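Local coordinates for protein alginate lyase (Bacteroides ovatus, PDB 3NNB) that probably depolymerises the brown-algal polysaccharide alginate by beta-elimination, as a lyase of the helical-toroid kind, at residues Lys51-Asp56 with Asp62-Gly67; Pro72-Pro77 with Pro81-Asp86; Ala163-Ile168 with Glu204-Ser209; Pro210-Glu215 with Leu224-Gln229. One frame throughout, in Å; residues are numbered along the deposited sequence.

Overall arrangement
Contacts 1 and 2 follow one another along the chain in its strand-and-loop part, their centres about 19 Å apart; they touch where Met66 SE lies 4.1 Å from Tyr82 CE2. Contact 3 brings in the helical body: Asp167 OD2 stands 2.6 Å from Tyr63 OH, a probable hydrogen bond, and Ser65 OG meets the same oxygen. Contacts 3 and 4 are neighbours, centres about 6 Å apart, with probable hydrogen bonds between Met165 O and Gln229 NE2 and between Met206 O and Tyr226 OH. Contact 2 is remote from contact 4, about 27 Å between centres. The sodium ion is bound by Glu182, Ser184 and Phe187, which belong to none of these segments.

Contact 1: Lys51-Asp56 with Asp62-Gly67; sequences KTMTAD and DYMSMG
Lys51 reaches over to the backbone of Asp62 and the base of Met64, laying the loop 51-56 against the short strand 64-66, which pairs in parallel with strand 148-151. The lysine starts from the position between its backbone N and carbonyl carbon (chi1 63°), then runs out straight and turns only at its last bond. Its NZ gives a hydrogen bond of 3.1 Å to Asp62 O, arriving from above the carbonyl plane, while CE rests 3.9 Å from Met64 CB; the two side chains cross at about a right angle. The same ammonium makes a salt bridge with Asp97 and hydrogen bonds to the carbonyls of Val48 and Lys60, so a buried charge is surrounded by oxygens. A leucine in place of Lys51 would probably leave the Asp97 carboxylate without its countercharge and these carbonyls short of a donor. Met53 follows, a selenomethionine like Met64; its methyl CE lies 4.0 Å from Met64 CE, joining the ends of the two chains. Met64 gets there because CG stands anti to its backbone N (chi1 -173°) and the chain stays extended beyond it; Met64 has the most surface buried of any residue in the two segments. At Thr54 the backbone passes the selenium, with carbonyl carbon C 3.9 Å from Met64 SE. Ala55 is the last to touch: its CB lies 4.2 Å from Met64 SE, and a water bridges the backbones, accepting from Ala55 N at 2.9 Å and donating to Asp62 O at 2.7 Å.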
loop_
_atom_site.group_PDB
_atom_site.type_symbol
_atom_site.label_atom_id
_atom_site.label_comp_id
_atom_site.label_asym_id
_atom_site.label_seq_id
_atom_site.Cartn_x
_atom_site.Cartn_y
_atom_site.Cartn_z
ATOM N N LYS A 51 18.229 9.042 -9.823
ATOM C CA LYS A 51 19.223 8.229 -9.131
ATOM C C LYS A 51 20.594 8.368 -9.814
ATOM O O LYS A 51 20.697 8.568 -11.024
ATOM C CB LYS A 51 18.735 6.774 -9.040
ATOM C CG LYS A 51 18.533 6.034 -10.381
ATOM C CD LYS A 51 18.285 4.540 -10.183
ATOM C CE LYS A 51 17.934 3.843 -11.531
ATOM N NZ LYS A 51 16.560 4.306 -12.021
ATOM N N THR A 52 21.673 8.215 -9.073
ATOM C CA THR A 52 22.984 8.268 -9.729
ATOM C C THR A 52 23.362 6.939 -10.374
ATOM O O THR A 52 23.991 6.934 -11.464
ATOM C CB THR A 52 24.065 8.732 -8.760
ATOM O OG1 THR A 52 23.726 8.262 -7.438
ATOM C CG2 THR A 52 24.112 10.245 -8.792
HETATM N N MSE A 53 22.915 5.833 -9.772
HETATM C CA MSE A 53 23.265 4.508 -10.291
HETATM C C MSE A 53 22.264 4.103 -11.360
HETATM O O MSE A 53 21.185 4.658 -11.444
HETATM C CB MSE A 53 23.230 3.445 -9.187
HETATM C CG MSE A 53 24.301 3.589 -8.150
HETATM SE SE MSE A 53 24.304 2.041 -6.981
HETATM C CE MSE A 53 24.852 0.685 -8.295
ATOM N N THR A 54 22.647 3.126 -12.159
ATOM C CA THR A 54 21.775 2.492 -13.146
ATOM C C THR A 54 21.775 1.002 -12.891
ATOM O O THR A 54 22.805 0.442 -12.551
ATOM C CB THR A 54 22.282 2.800 -14.589
ATOM O OG1 THR A 54 22.312 4.226 -14.765
ATOM C CG2 THR A 54 21.420 2.174 -15.683
ATOM N N ALA A 55 20.611 0.369 -13.042
ATOM C CA ALA A 55 20.509 -1.080 -12.902
ATOM C C ALA A 55 21.390 -1.791 -13.930
ATOM O O ALA A 55 21.792 -1.203 -14.943
ATOM C CB ALA A 55 19.044 -1.518 -13.092
ATOM N N ASP A 56 21.591 -3.069 -13.702
ATOM C CA ASP A 56 22.441 -3.897 -14.587
ATOM C C ASP A 56 21.825 -4.188 -15.975
ATOM O O ASP A 56 22.441 -4.885 -16.793
ATOM C CB ASP A 56 22.842 -5.183 -13.852
ATOM C CG ASP A 56 24.030 -4.990 -12.914
ATOM O OD1 ASP A 56 24.542 -3.872 -12.792
ATOM O OD2 ASP A 56 24.408 -5.990 -12.272
ATOM N N ASP A 62 14.730 1.786 -16.029
ATOM C CA ASP A 62 14.373 0.708 -15.155
ATOM C C ASP A 62 14.430 1.121 -13.685
ATOM O O ASP A 62 15.459 1.597 -13.178
ATOM C CB ASP A 62 15.259 -0.519 -15.378
ATOM C CG ASP A 62 15.015 -1.208 -16.727
ATOM O OD1 ASP A 62 13.996 -0.942 -17.404
ATOM O OD2 ASP A 62 15.865 -2.063 -17.073
ATOM N N TYR A 63 13.315 0.870 -12.996
ATOM C CA TYR A 63 13.237 1.049 -11.559
ATOM C C TYR A 63 14.297 0.214 -10.849
ATOM O O TYR A 63 14.478 -0.946 -11.169
ATOM C CB TYR A 63 11.833 0.696 -11.034
ATOM C CG TYR A 63 11.663 0.843 -9.539
ATOM C CD1 TYR A 63 11.349 2.056 -8.951
ATOM C CD2 TYR A 63 11.813 -0.252 -8.733
ATOM C CE1 TYR A 63 11.180 2.163 -7.591
ATOM C CE2 TYR A 63 11.651 -0.160 -7.346
ATOM C CZ TYR A 63 11.338 1.045 -6.784
ATOM O OH TYR A 63 11.173 1.137 -5.413
HETATM N N MSE A 64 14.966 0.828 -9.891
HETATM C CA MSE A 64 15.966 0.141 -9.090
HETATM C C MSE A 64 15.803 0.580 -7.679
HETATM O O MSE A 64 15.779 1.792 -7.387
HETATM C CB MSE A 64 17.392 0.465 -9.593
HETATM C CG MSE A 64 18.450 -0.382 -8.889
HETATM SE SE MSE A 64 20.220 0.216 -9.409
HETATM C CE MSE A 64 21.242 -0.961 -8.196
ATOM N N SER A 65 15.732 -0.399 -6.787
ATOM C CA SER A 65 15.781 -0.095 -5.343
ATOM C C SER A 65 16.656 -1.119 -4.634
ATOM O O SER A 65 17.084 -2.092 -5.253
ATOM C CB SER A 65 14.382 -0.123 -4.711
ATOM O OG SER A 65 13.801 -1.405 -4.799
HETATM N N MSE A 66 16.922 -0.862 -3.358
HETATM C CA MSE A 66 17.734 -1.742 -2.507
HETATM C C MSE A 66 16.879 -2.374 -1.416
HETATM O O MSE A 66 16.016 -1.702 -0.835
HETATM C CB MSE A 66 18.825 -0.916 -1.811
HETATM C CG MSE A 66 19.865 -1.767 -1.086
HETATM SE SE MSE A 66 21.048 -0.609 -0.028
HETATM C CE MSE A 66 20.016 -0.632 1.533
ATOM N N GLY A 67 17.120 -3.640 -1.105
ATOM C CA GLY A 67 16.446 -4.284 0.021
ATOM C C GLY A 67 16.663 -3.438 1.281
ATOM O O GLY A 67 17.824 -3.205 1.683
HETATM O O HOH W 1 18.095 1.616 -13.838
#

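Contact 2: Pro72-Pro77 with Pro81-Asp86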
loop_
_atom_site.group_PDB
_atom_site.type_symbol
_atom_site.label_atom_id
_atom_site.label_comp_id
_atom_site.label_asym_id
_atom_site.label_seq_id
_atom_site.Cartn_x
_atom_site.Cartn_y
_atom_site.Cartn_z
ATOM N N PRO A 72 26.002 -3.015 4.757
ATOM C CA PRO A 72 27.390 -3.485 4.614
ATOM C C PRO A 72 27.833 -4.330 5.801
ATOM O O PRO A 72 27.496 -4.013 6.950
ATOM C CB PRO A 72 28.221 -2.194 4.523
ATOM C CG PRO A 72 27.269 -1.095 4.271
ATOM C CD PRO A 72 25.875 -1.551 4.676
ATOM N N ASP A 73 28.570 -5.409 5.510
ATOM C CA ASP A 73 29.082 -6.332 6.514
ATOM C C ASP A 73 30.425 -5.783 6.969
ATOM O O ASP A 73 31.356 -5.809 6.206
ATOM C CB ASP A 73 29.294 -7.711 5.897
ATOM C CG ASP A 73 29.702 -8.755 6.912
ATOM O OD1 ASP A 73 30.165 -8.365 7.997
ATOM O OD2 ASP A 73 29.561 -9.960 6.631
ATOM N N PRO A 74 30.531 -5.278 8.218
ATOM C CA PRO A 74 31.810 -4.694 8.636
ATOM C C PRO A 74 32.994 -5.674 8.659
ATOM O O PRO A 74 34.156 -5.238 8.610
ATOM C CB PRO A 74 31.518 -4.189 10.063
ATOM C CG PRO A 74 30.387 -5.028 10.540
ATOM C CD PRO A 74 29.545 -5.282 9.308
ATOM N N SER A 75 32.705 -6.960 8.684
ATOM C CA SER A 75 33.773 -7.988 8.678
ATOM C C SER A 75 34.374 -8.217 7.271
ATOM O O SER A 75 35.376 -8.913 7.138
ATOM C CB SER A 75 33.237 -9.289 9.254
ATOM O OG SER A 75 32.386 -9.972 8.339
ATOM N N LYS A 76 33.798 -7.613 6.235
ATOM C CA LYS A 76 34.277 -7.823 4.870
ATOM C C LYS A 76 34.941 -6.583 4.340
ATOM O O LYS A 76 34.487 -5.473 4.614
ATOM C CB LYS A 76 33.134 -8.246 3.940
ATOM C CG LYS A 76 32.384 -9.471 4.428
ATOM C CD LYS A 76 33.236 -10.722 4.345
ATOM C CE LYS A 76 32.481 -11.939 4.878
ATOM N NZ LYS A 76 31.380 -12.342 3.967
ATOM N N PRO A 77 36.011 -6.748 3.515
ATOM C CA PRO A 77 36.844 -5.608 3.091
ATOM C C PRO A 77 36.097 -4.412 2.480
ATOM O O PRO A 77 36.428 -3.250 2.783
ATOM C CB PRO A 77 37.787 -6.232 2.047
ATOM C CG PRO A 77 37.862 -7.665 2.411
ATOM C CD PRO A 77 36.508 -8.022 2.957
ATOM N N PRO A 81 29.364 -9.453 0.767
ATOM C CA PRO A 81 27.997 -9.073 0.429
ATOM C C PRO A 81 27.322 -8.461 1.649
ATOM O O PRO A 81 27.715 -8.724 2.780
ATOM C CB PRO A 81 27.331 -10.400 0.061
ATOM C CG PRO A 81 28.143 -11.440 0.716
ATOM C CD PRO A 81 29.531 -10.924 0.828
ATOM N N TYR A 82 26.311 -7.635 1.404
ATOM C CA TYR A 82 25.496 -7.130 2.489
ATOM C C TYR A 82 24.845 -8.229 3.319
ATOM O O TYR A 82 24.600 -9.336 2.852
ATOM C CB TYR A 82 24.425 -6.177 1.933
ATOM C CG TYR A 82 24.935 -4.745 1.649
ATOM C CD1 TYR A 82 26.289 -4.485 1.406
ATOM C CD2 TYR A 82 24.059 -3.674 1.580
ATOM C CE1 TYR A 82 26.743 -3.214 1.125
ATOM C CE2 TYR A 82 24.493 -2.404 1.320
ATOM C CZ TYR A 82 25.850 -2.154 1.062
ATOM O OH TYR A 82 26.242 -0.862 0.823
ATOM N N ILE A 83 24.509 -7.853 4.540
ATOM C CA ILE A 83 23.884 -8.725 5.500
ATOM C C ILE A 83 22.595 -8.096 5.996
ATOM O O ILE A 83 22.406 -6.888 5.922
ATOM C CB ILE A 83 24.839 -9.074 6.665
ATOM C CG1 ILE A 83 25.376 -7.799 7.352
ATOM C CG2 ILE A 83 25.957 -10.033 6.132
ATOM C CD1 ILE A 83 26.132 -8.077 8.713
ATOM N N ARG A 84 21.699 -8.934 6.497
ATOM C CA ARG A 84 20.376 -8.479 6.883
ATOM C C ARG A 84 20.275 -8.124 8.359
ATOM O O ARG A 84 20.783 -8.826 9.222
ATOM C CB ARG A 84 19.336 -9.535 6.537
ATOM C CG ARG A 84 17.907 -9.080 6.707
ATOM C CD ARG A 84 17.046 -10.244 6.293
ATOM N NE ARG A 84 15.625 -10.124 6.518
ATOM C CZ ARG A 84 14.906 -10.827 7.391
ATOM N NH1 ARG A 84 15.452 -11.641 8.294
ATOM N NH2 ARG A 84 13.599 -10.642 7.412
ATOM N N LYS A 85 19.652 -6.976 8.631
ATOM C CA LYS A 85 19.316 -6.520 9.979
ATOM C C LYS A 85 17.798 -6.256 9.995
ATOM O O LYS A 85 17.334 -5.129 9.730
ATOM C CB LYS A 85 20.056 -5.225 10.317
ATOM C CG LYS A 85 21.596 -5.329 10.266
ATOM C CD LYS A 85 22.119 -6.307 11.287
ATOM C CE LYS A 85 23.674 -6.272 11.289
ATOM N NZ LYS A 85 24.266 -7.145 12.342
ATOM N N ASP A 86 17.026 -7.304 10.260
ATOM C CA ASP A 86 15.556 -7.216 10.142
ATOM C C ASP A 86 15.036 -6.026 10.943
ATOM O O ASP A 86 15.323 -5.870 12.155
ATOM C CB ASP A 86 14.908 -8.541 10.610
ATOM C CG ASP A 86 13.410 -8.587 10.406
ATOM O OD1 ASP A 86 12.874 -7.803 9.592
ATOM O OD2 ASP A 86 12.754 -9.425 11.107
HETATM O O HOH W 2 28.896 -10.757 4.103
#
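Pro72 lies flat over one face of the Tyr82 ring, with both side chains heading alike. Pro72 N stands above the ring centre, and CD makes a CH-pi contact 3.9 Å from the centroid, 20° off the ring normal. The proline's other end follows the ring outward, its CG 3.6 Å from Tyr82 OH. That hydroxyl is hydrogen-bonded to Glu92, which helps to fix the direction of the ring beneath the proline. An alanine at Tyr82 would take away the surface under Pro72 and would probably leave Glu92 without this hydroxyl partner. Ile83 buries about as much as Tyr82. With CG1 between the backbone N and the carbonyl carbon (chi1 56°), it lies roughly perpendicular to Asp73: CG2 lies 3.6 Å from Asp73 OD2, and CD1 approaches the carboxyl carbon and Pro74. Asp73 thus has aliphatic carbon along one flank, yet both its oxygens have polar partners. OD1 accepts from Ser75 N at 3.0 Å and from Ser75 OG at 2.8 Å, both on the same face of the carboxylate. OD2 accepts a hydrogen bond from a water that also donates to Pro81 O and accepts from Lys76 NZ, 2.9 Å away, and so ties the two segments together. Pro81, preceded by a cis peptide bond, sets its CD 3.9 Å from the same amine. Asp73 forms an Asx turn at the start of a type I beta turn ending at Lys76, and the whole is the long connection of a beta hairpin between antiparallel strands 70-71 and 83-84.

Contact 3: Ala163-Ile168 with Glu204-Ser209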
loop_
_atom_site.group_PDB
_atom_site.type_symbol
_atom_site.label_atom_id
_atom_site.label_comp_id
_atom_site.label_asym_id
_atom_site.label_seq_id
_atom_site.Cartn_x
_atom_site.Cartn_y
_atom_site.Cartn_z
ATOM N N ALA A 163 10.546 -9.612 -3.670
ATOM C CA ALA A 163 10.273 -8.662 -2.589
ATOM C C ALA A 163 10.138 -7.234 -3.066
ATOM O O ALA A 163 9.464 -6.450 -2.435
ATOM C CB ALA A 163 11.359 -8.770 -1.505
ATOM N N GLY A 164 10.799 -6.870 -4.167
ATOM C CA GLY A 164 10.634 -5.520 -4.738
ATOM C C GLY A 164 9.225 -5.124 -5.106
ATOM O O GLY A 164 8.909 -3.916 -5.167
HETATM N N MSE A 165 8.364 -6.112 -5.326
HETATM C CA MSE A 165 6.947 -5.841 -5.631
HETATM C C MSE A 165 6.288 -5.010 -4.538
HETATM O O MSE A 165 5.400 -4.205 -4.819
HETATM C CB MSE A 165 6.161 -7.140 -5.843
HETATM C CG MSE A 165 6.261 -7.722 -7.245
HETATM SE SE MSE A 165 5.455 -6.605 -8.600
HETATM C CE MSE A 165 3.750 -6.305 -7.757
ATOM N N ILE A 166 6.689 -5.201 -3.285
ATOM C CA ILE A 166 6.064 -4.456 -2.190
ATOM C C ILE A 166 6.279 -2.945 -2.362
ATOM O O ILE A 166 5.499 -2.152 -1.838
ATOM C CB ILE A 166 6.521 -4.986 -0.783
ATOM C CG1 ILE A 166 5.468 -4.713 0.302
ATOM C CG2 ILE A 166 7.892 -4.372 -0.345
ATOM C CD1 ILE A 166 4.189 -5.515 0.168
ATOM N N ASP A 167 7.358 -2.549 -3.043
ATOM C CA ASP A 167 7.693 -1.124 -3.202
ATOM C C ASP A 167 6.541 -0.316 -3.796
ATOM O O ASP A 167 6.412 0.877 -3.517
ATOM C CB ASP A 167 8.912 -0.922 -4.105
ATOM C CG ASP A 167 10.233 -1.403 -3.487
ATOM O OD1 ASP A 167 10.210 -2.101 -2.456
ATOM O OD2 ASP A 167 11.298 -1.111 -4.084
ATOM N N ILE A 168 5.731 -0.942 -4.668
ATOM C CA ILE A 168 4.682 -0.229 -5.382
ATOM C C ILE A 168 3.311 -0.464 -4.817
ATOM O O ILE A 168 2.317 -0.145 -5.441
ATOM C CB ILE A 168 4.688 -0.553 -6.907
ATOM C CG1 ILE A 168 4.544 -2.050 -7.218
ATOM C CG2 ILE A 168 5.933 0.066 -7.552
ATOM C CD1 ILE A 168 3.977 -2.322 -8.668
ATOM N N GLU A 204 0.917 -7.671 -17.229
ATOM C CA GLU A 204 1.551 -8.653 -18.106
ATOM C C GLU A 204 2.889 -9.128 -17.550
ATOM O O GLU A 204 3.178 -10.318 -17.573
ATOM C CB GLU A 204 1.736 -8.078 -19.509
ATOM C CG GLU A 204 0.413 -8.003 -20.255
ATOM C CD GLU A 204 0.523 -7.345 -21.610
ATOM O OE1 GLU A 204 1.514 -6.673 -21.903
ATOM O OE2 GLU A 204 -0.437 -7.512 -22.369
ATOM N N TRP A 205 3.709 -8.193 -17.073
ATOM C CA TRP A 205 4.972 -8.558 -16.486
ATOM C C TRP A 205 4.749 -9.379 -15.216
ATOM O O TRP A 205 5.479 -10.358 -14.972
ATOM C CB TRP A 205 5.785 -7.285 -16.194
ATOM C CG TRP A 205 7.086 -7.554 -15.556
ATOM C CD1 TRP A 205 8.236 -7.963 -16.177
ATOM C CD2 TRP A 205 7.376 -7.503 -14.161
ATOM N NE1 TRP A 205 9.235 -8.142 -15.245
ATOM C CE2 TRP A 205 8.737 -7.885 -13.999
ATOM C CE3 TRP A 205 6.621 -7.214 -13.020
ATOM C CZ2 TRP A 205 9.333 -7.973 -12.752
ATOM C CZ3 TRP A 205 7.228 -7.278 -11.792
ATOM C CH2 TRP A 205 8.577 -7.667 -11.665
HETATM N N MSE A 206 3.801 -8.971 -14.367
HETATM C CA MSE A 206 3.544 -9.681 -13.098
HETATM C C MSE A 206 3.145 -11.146 -13.337
HETATM O O MSE A 206 3.507 -12.029 -12.566
HETATM C CB MSE A 206 2.451 -8.998 -12.306
HETATM C CG MSE A 206 2.928 -7.704 -11.680
HETATM SE SE MSE A 206 1.470 -6.694 -10.874
HETATM C CE MSE A 206 1.096 -7.837 -9.388
ATOM N N GLN A 207 2.402 -11.375 -14.404
ATOM C CA GLN A 207 1.939 -12.727 -14.699
ATOM C C GLN A 207 2.958 -13.621 -15.422
ATOM O O GLN A 207 2.769 -14.828 -15.455
ATOM C CB GLN A 207 0.625 -12.689 -15.455
ATOM C CG GLN A 207 -0.528 -12.246 -14.550
ATOM C CD GLN A 207 -1.776 -13.096 -14.754
ATOM O OE1 GLN A 207 -2.095 -13.954 -13.930
ATOM N NE2 GLN A 207 -2.469 -12.871 -15.856
ATOM N N THR A 208 4.050 -13.046 -15.927
ATOM C CA THR A 208 5.070 -13.787 -16.687
ATOM C C THR A 208 6.489 -13.820 -16.134
ATOM O O THR A 208 7.192 -14.800 -16.335
ATOM C CB THR A 208 5.115 -13.332 -18.164
ATOM O OG1 THR A 208 5.439 -11.926 -18.233
ATOM C CG2 THR A 208 3.748 -13.634 -18.838
ATOM N N SER A 209 6.929 -12.761 -15.441
ATOM C CA SER A 209 8.308 -12.640 -15.052
ATOM C C SER A 209 8.681 -13.595 -13.949
ATOM O O SER A 209 7.930 -13.768 -13.011
ATOM C CB SER A 209 8.551 -11.213 -14.535
ATOM O OG SER A 209 9.723 -11.135 -13.732
#
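Trp205 presents the edge of its indole to Met165, a Met-aromatic contact between the C-terminal part of helix 189-208 and the helically coiled loop 163-168. Met165 is a selenomethionine modelled in two conformers, and the contacts described for its side chain are those of one of them. With CG anti to the backbone N (chi1 178°), the indole is carried out toward the loop. Met165 SE lies in the ring plane, 3.7 Å from Trp205 CZ3 and 5.1 Å from the centroid of the six-membered ring. The two side chains run antiparallel alongside one another. Another part of the indole's surroundings is His145, whose ring meets it at about 50°.

Met206, the next residue, also a selenomethionine, meets the same side chain. Its CG is 4.1 Å from Met165 SE and its SE 3.9 Å from Met165 CE, and the two chains cross obliquely. Thr208 OG1 donates to Glu204 O at 2.9 Å, and Trp205 O accepts from the backbone N of both Thr208 and Ser209.

Ser209 then separates helix 189-208 from helix 210-216 as the N-cap of the latter. Its CB sits above the indole of Trp205, toward the rim, while Ser209 OG takes the hydrogen bond from Val211 N.

Contact 4: Pro210-Glu215 with Leu224-Gln229; sequences PVAAEE and LAYDVQ
Tyr226 lays its ring beside the aliphatic part of Glu215, the two side chains reaching past one another from facing helices. Glu215 CG comes 3.9 Å from Tyr226 CB and Glu215 CB stands 4.0 Å from Tyr226 CD2, an oblique approach to the ring. The ring goes on to Ala212, where Tyr226 CE2 lies 3.8 Å from the backbone O and 4.4 Å from CB. Because CG of Tyr226 is anti to its backbone N (chi1 174°), the phenol runs away from its own helix toward helix 210-216. Its hydroxyl is hydrogen-bonded to the carbonyl of Met206, so the ring has a polar anchor at its far end.

The contact joins helix 210-216 to the longer helix 221-236, which follows it after a short connection, as part of the helical body expected of this toroidal lyase family. On the other side of helix 221-236, Leu224 packs against helices 240-258 and 274-293.

The Glu215 chain bends at its second torsion (chi2 79°); its carboxylate plane stands 79° from the plane of the Tyr226 ring. OE2 accepts a hydrogen bond from ND1 of His222, near the start of the same helix as Tyr226. It also accepts a hydrogen bond from a water at 2.8 Å, and that water accepts a weak bond from Gln229 NE2 at 3.1 Å.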
loop_
_atom_site.group_PDB
_atom_site.type_symbol
_atom_site.label_atom_id
_atom_site.label_comp_id
_atom_site.label_asym_id
_atom_site.label_seq_id
_atom_site.Cartn_x
_atom_site.Cartn_y
_atom_site.Cartn_z
ATOM N N PRO A 210 9.886 -14.143 -14.015
ATOM C CA PRO A 210 10.329 -14.991 -12.905
ATOM C C PRO A 210 10.565 -14.219 -11.586
ATOM O O PRO A 210 10.494 -14.812 -10.516
ATOM C CB PRO A 210 11.635 -15.622 -13.413
ATOM C CG PRO A 210 12.085 -14.762 -14.476
ATOM C CD PRO A 210 10.860 -14.091 -15.111
ATOM N N VAL A 211 10.870 -12.933 -11.680
ATOM C CA VAL A 211 11.082 -12.106 -10.491
ATOM C C VAL A 211 9.740 -11.917 -9.809
ATOM O O VAL A 211 9.593 -12.148 -8.580
ATOM C CB VAL A 211 11.761 -10.779 -10.878
ATOM C CG1 VAL A 211 11.888 -9.834 -9.645
ATOM C CG2 VAL A 211 13.141 -11.037 -11.499
ATOM N N ALA A 212 8.712 -11.563 -10.591
ATOM C CA ALA A 212 7.368 -11.414 -10.022
ATOM C C ALA A 212 6.858 -12.743 -9.461
ATOM O O ALA A 212 6.203 -12.765 -8.428
ATOM C CB ALA A 212 6.396 -10.838 -11.057
ATOM N N ALA A 213 7.155 -13.862 -10.135
ATOM C CA ALA A 213 6.745 -15.173 -9.709
ATOM C C ALA A 213 7.258 -15.499 -8.322
ATOM O O ALA A 213 6.562 -16.180 -7.550
ATOM C CB ALA A 213 7.235 -16.267 -10.731
ATOM N N GLU A 214 8.476 -15.027 -7.998
ATOM C CA GLU A 214 9.056 -15.191 -6.660
ATOM C C GLU A 214 8.122 -14.565 -5.610
ATOM O O GLU A 214 7.897 -15.135 -4.527
ATOM C CB GLU A 214 10.480 -14.570 -6.543
ATOM C CG GLU A 214 11.527 -14.962 -7.633
ATOM C CD GLU A 214 12.830 -14.138 -7.544
ATOM O OE1 GLU A 214 13.012 -13.525 -6.476
ATOM O OE2 GLU A 214 13.654 -14.085 -8.521
ATOM N N GLU A 215 7.584 -13.384 -5.910
ATOM C CA GLU A 215 6.661 -12.713 -4.984
ATOM C C GLU A 215 5.339 -13.460 -4.876
ATOM O O GLU A 215 4.753 -13.603 -3.804
ATOM C CB GLU A 215 6.404 -11.266 -5.426
ATOM C CG GLU A 215 5.682 -10.429 -4.346
ATOM C CD GLU A 215 6.593 -9.917 -3.223
ATOM O OE1 GLU A 215 7.559 -10.639 -2.852
ATOM O OE2 GLU A 215 6.282 -8.811 -2.688
ATOM N N LEU A 224 0.612 -12.367 0.055
ATOM C CA LEU A 224 -0.731 -11.837 0.244
ATOM C C LEU A 224 -0.897 -10.485 -0.455
ATOM O O LEU A 224 -1.872 -10.247 -1.197
ATOM C CB LEU A 224 -1.040 -11.782 1.743
ATOM C CG LEU A 224 -2.488 -11.476 2.160
ATOM C CD1 LEU A 224 -2.826 -12.127 3.505
ATOM C CD2 LEU A 224 -2.749 -9.966 2.214
ATOM N N ALA A 225 0.116 -9.626 -0.293
ATOM C CA ALA A 225 0.123 -8.330 -0.937
ATOM C C ALA A 225 0.189 -8.435 -2.466
ATOM O O ALA A 225 -0.417 -7.618 -3.171
ATOM C CB ALA A 225 1.262 -7.422 -0.364
ATOM N N TYR A 226 0.889 -9.425 -2.987
ATOM C CA TYR A 226 0.954 -9.623 -4.456
ATOM C C TYR A 226 -0.439 -9.770 -5.005
ATOM O O TYR A 226 -0.784 -9.156 -5.997
ATOM C CB TYR A 226 1.802 -10.834 -4.789
ATOM C CG TYR A 226 1.803 -11.182 -6.270
ATOM C CD1 TYR A 226 0.791 -11.955 -6.806
ATOM C CD2 TYR A 226 2.804 -10.702 -7.126
ATOM C CE1 TYR A 226 0.770 -12.302 -8.151
ATOM C CE2 TYR A 226 2.802 -11.042 -8.500
ATOM C CZ TYR A 226 1.792 -11.840 -9.000
ATOM O OH TYR A 226 1.701 -12.234 -10.349
ATOM N N ASP A 227 -1.239 -10.597 -4.344
ATOM C CA ASP A 227 -2.605 -10.846 -4.838
ATOM C C ASP A 227 -3.447 -9.570 -4.819
ATOM O O ASP A 227 -4.223 -9.312 -5.728
ATOM C CB ASP A 227 -3.306 -11.923 -4.027
ATOM C CG ASP A 227 -2.846 -13.321 -4.367
ATOM O OD1 ASP A 227 -1.940 -13.510 -5.201
ATOM O OD2 ASP A 227 -3.409 -14.275 -3.772
ATOM N N VAL A 228 -3.349 -8.792 -3.734
ATOM C CA VAL A 228 -4.085 -7.520 -3.672
ATOM C C VAL A 228 -3.718 -6.589 -4.828
ATOM O O VAL A 228 -4.590 -6.006 -5.478
ATOM C CB VAL A 228 -3.910 -6.776 -2.304
ATOM C CG1 VAL A 228 -4.786 -5.538 -2.249
ATOM C CG2 VAL A 228 -4.259 -7.713 -1.146
ATOM N N GLN A 229 -2.422 -6.470 -5.083
ATOM C CA GLN A 229 -1.960 -5.572 -6.130
ATOM C C GLN A 229 -2.419 -6.114 -7.480
ATOM O O GLN A 229 -2.944 -5.371 -8.289
ATOM C CB GLN A 229 -0.421 -5.509 -6.119
ATOM C CG GLN A 229 0.199 -4.888 -4.884
ATOM C CD GLN A 229 1.649 -4.486 -5.137
ATOM O OE1 GLN A 229 1.908 -3.540 -5.895
ATOM N NE2 GLN A 229 2.605 -5.175 -4.473
HETATM O O HOH W 3 3.723 -7.709 -3.052
#